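Local coordinates for protein serpin B3 (Homo sapiens, PDB 2ZV6) that probably inhibits proteases by presenting a reactive-site loop as bait, as other inhibitory serpins do, at residues Leu187-Tyr192 and Val339-Phe344. Residues are numbered along the deposited sequence; the frame is centred on the assembly and turned at random.
Sequences LVNAIY and VLHKAF
Leu-187 O accepts a hydrogen bond from the backbone N of Leu-340 at 2.9 Å and begins an alternating exchange between strands whose axes run parallel 4.5 Å apart. The peptide N of Asn-189 makes a weak, bent return bond to Leu-340 O. Asn-189 O then takes Lys-342 N at 3.1 Å in the straightest of the five bonds (163° at the hydrogen). Lys-342 O receives Ile-191 N (2.8 Å), and Ile-191 O receives Phe-344 N (3.0 Å). The intervening residues bond outward: Val-188, Ala-190 and Tyr-192 to strand 112-121, His-341 and Ala-343 to strand 287-305. These are the central strands of serpin sheet A, here paired directly with each other; in cleaved serpins the reactive loop inserts between them. On the face of Asn-189 and His-341, against helix 42-54, the two strands form part of the serpin shutter region. There Asn-189 ND2 sits in plane at the His-341 ring edge, 3.4 Å from CD2, with amide and ring 75° apart. CG of His-341 is anti to its backbone N (chi1 -178°), which carries the ring beside this amide; NE2 has a weak hydrogen bond to Ser-44 OG. On the opposite face, Tyr-192 directs its edge at the Phe-344 ring in a T-shaped pair, centroids 5.8 Å apart, while its OH hydrogen-bonds Glu-346.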
loop_
_atom_site.group_PDB
_atom_site.type_symbol
_atom_site.label_atom_id
_atom_site.label_comp_id
_atom_site.label_asym_id
_atom_site.label_seq_id
_atom_site.Cartn_x
_atom_site.Cartn_y
_atom_site.Cartn_z
ATOM N N LEU A 187 2.234 -10.273 -11.963
ATOM C CA LEU A 187 2.554 -8.917 -11.560
ATOM C C LEU A 187 3.055 -8.927 -10.126
ATOM O O LEU A 187 2.364 -9.403 -9.225
ATOM C CB LEU A 187 1.313 -8.029 -11.667
ATOM C CG LEU A 187 1.452 -6.531 -11.390
ATOM C CD1 LEU A 187 2.908 -6.088 -11.421
ATOM C CD2 LEU A 187 0.670 -5.775 -12.445
ATOM N N VAL A 188 4.267 -8.419 -9.920
ATOM C CA VAL A 188 4.848 -8.348 -8.582
ATOM C C VAL A 188 4.765 -6.909 -8.113
ATOM O O VAL A 188 5.003 -5.987 -8.892
ATOM C CB VAL A 188 6.313 -8.785 -8.568
ATOM C CG1 VAL A 188 7.088 -7.984 -7.522
ATOM C CG2 VAL A 188 6.389 -10.283 -8.275
ATOM N N ASN A 189 4.440 -6.721 -6.838
ATOM C CA ASN A 189 4.290 -5.378 -6.291
ATOM C C ASN A 189 4.718 -5.276 -4.838
ATOM O O ASN A 189 3.886 -5.046 -3.961
ATOM C CB ASN A 189 2.827 -4.941 -6.424
ATOM C CG ASN A 189 2.663 -3.441 -6.450
ATOM O OD1 ASN A 189 3.643 -2.697 -6.521
ATOM N ND2 ASN A 189 1.411 -2.984 -6.392
ATOM N N ALA A 190 6.012 -5.455 -4.582
ATOM C CA ALA A 190 6.545 -5.349 -3.225
ATOM C C ALA A 190 6.861 -3.875 -2.942
ATOM O O ALA A 190 7.043 -3.081 -3.869
ATOM C CB ALA A 190 7.797 -6.204 -3.075
ATOM N N ILE A 191 6.899 -3.505 -1.665
ATOM C CA ILE A 191 7.183 -2.125 -1.291
ATOM C C ILE A 191 7.591 -1.995 0.166
ATOM O O ILE A 191 6.951 -2.556 1.055
ATOM C CB ILE A 191 5.974 -1.207 -1.533
ATOM C CG1 ILE A 191 6.364 0.230 -1.191
ATOM C CG2 ILE A 191 4.773 -1.670 -0.697
ATOM C CD1 ILE A 191 5.586 1.282 -1.955
ATOM N N TYR A 192 8.665 -1.246 0.394
ATOM C CA TYR A 192 9.184 -1.031 1.735
ATOM C C TYR A 192 9.324 0.454 2.055
ATOM O O TYR A 192 9.716 1.245 1.199
ATOM C CB TYR A 192 10.547 -1.702 1.893
ATOM C CG TYR A 192 11.241 -1.242 3.141
ATOM C CD1 TYR A 192 11.155 -1.982 4.316
ATOM C CD2 TYR A 192 11.920 -0.023 3.174
ATOM C CE1 TYR A 192 11.721 -1.518 5.497
ATOM C CE2 TYR A 192 12.487 0.451 4.345
ATOM C CZ TYR A 192 12.383 -0.299 5.505
ATOM O OH TYR A 192 12.934 0.174 6.672
ATOM N N VAL A 339 -1.348 -11.964 -8.915
ATOM C CA VAL A 339 -0.742 -10.677 -8.619
ATOM C C VAL A 339 -0.301 -10.652 -7.167
ATOM O O VAL A 339 -1.122 -10.783 -6.261
ATOM C CB VAL A 339 -1.750 -9.551 -8.852
ATOM C CG1 VAL A 339 -1.158 -8.224 -8.416
ATOM C CG2 VAL A 339 -2.156 -9.524 -10.324
ATOM N N LEU A 340 0.996 -10.476 -6.951
ATOM C CA LEU A 340 1.547 -10.448 -5.601
ATOM C C LEU A 340 1.833 -9.034 -5.096
ATOM O O LEU A 340 2.571 -8.289 -5.743
ATOM C CB LEU A 340 2.841 -11.263 -5.556
ATOM C CG LEU A 340 2.723 -12.776 -5.397
ATOM C CD1 LEU A 340 2.481 -13.106 -3.935
ATOM C CD2 LEU A 340 1.600 -13.299 -6.268
ATOM N N HIS A 341 1.239 -8.668 -3.953
ATOM C CA HIS A 341 1.467 -7.354 -3.331
ATOM C C HIS A 341 1.980 -7.555 -1.915
ATOM O O HIS A 341 1.454 -8.377 -1.169
ATOM C CB HIS A 341 0.199 -6.511 -3.264
ATOM C CG HIS A 341 0.418 -5.151 -2.666
ATOM N ND1 HIS A 341 0.194 -4.875 -1.335
ATOM C CD2 HIS A 341 0.844 -3.990 -3.220
ATOM C CE1 HIS A 341 0.468 -3.605 -1.094
ATOM N NE2 HIS A 341 0.863 -3.044 -2.222
ATOM N N LYS A 342 3.005 -6.796 -1.542
ATOM C CA LYS A 342 3.588 -6.935 -0.216
ATOM C C LYS A 342 4.126 -5.630 0.331
ATOM O O LYS A 342 5.092 -5.084 -0.199
ATOM C CB LYS A 342 4.718 -7.950 -0.250
ATOM C CG LYS A 342 5.195 -8.375 1.116
ATOM C CD LYS A 342 5.809 -9.754 1.027
ATOM C CE LYS A 342 6.513 -10.160 2.308
ATOM N NZ LYS A 342 7.065 -11.545 2.192
ATOM N N ALA A 343 3.507 -5.140 1.403
ATOM C CA ALA A 343 3.937 -3.898 2.026
ATOM C C ALA A 343 4.688 -4.209 3.312
ATOM O O ALA A 343 4.367 -5.174 4.014
ATOM C CB ALA A 343 2.734 -3.007 2.315
ATOM N N PHE A 344 5.710 -3.402 3.595
ATOM C CA PHE A 344 6.524 -3.550 4.801
ATOM C C PHE A 344 6.988 -2.186 5.318
ATOM O O PHE A 344 8.012 -1.653 4.881
ATOM C CB PHE A 344 7.749 -4.441 4.539
ATOM C CG PHE A 344 8.498 -4.843 5.795
ATOM C CD1 PHE A 344 9.701 -5.536 5.711
ATOM C CD2 PHE A 344 7.996 -4.543 7.059
ATOM C CE1 PHE A 344 10.389 -5.924 6.861
ATOM C CE2 PHE A 344 8.676 -4.926 8.214
ATOM C CZ PHE A 344 9.874 -5.619 8.113
#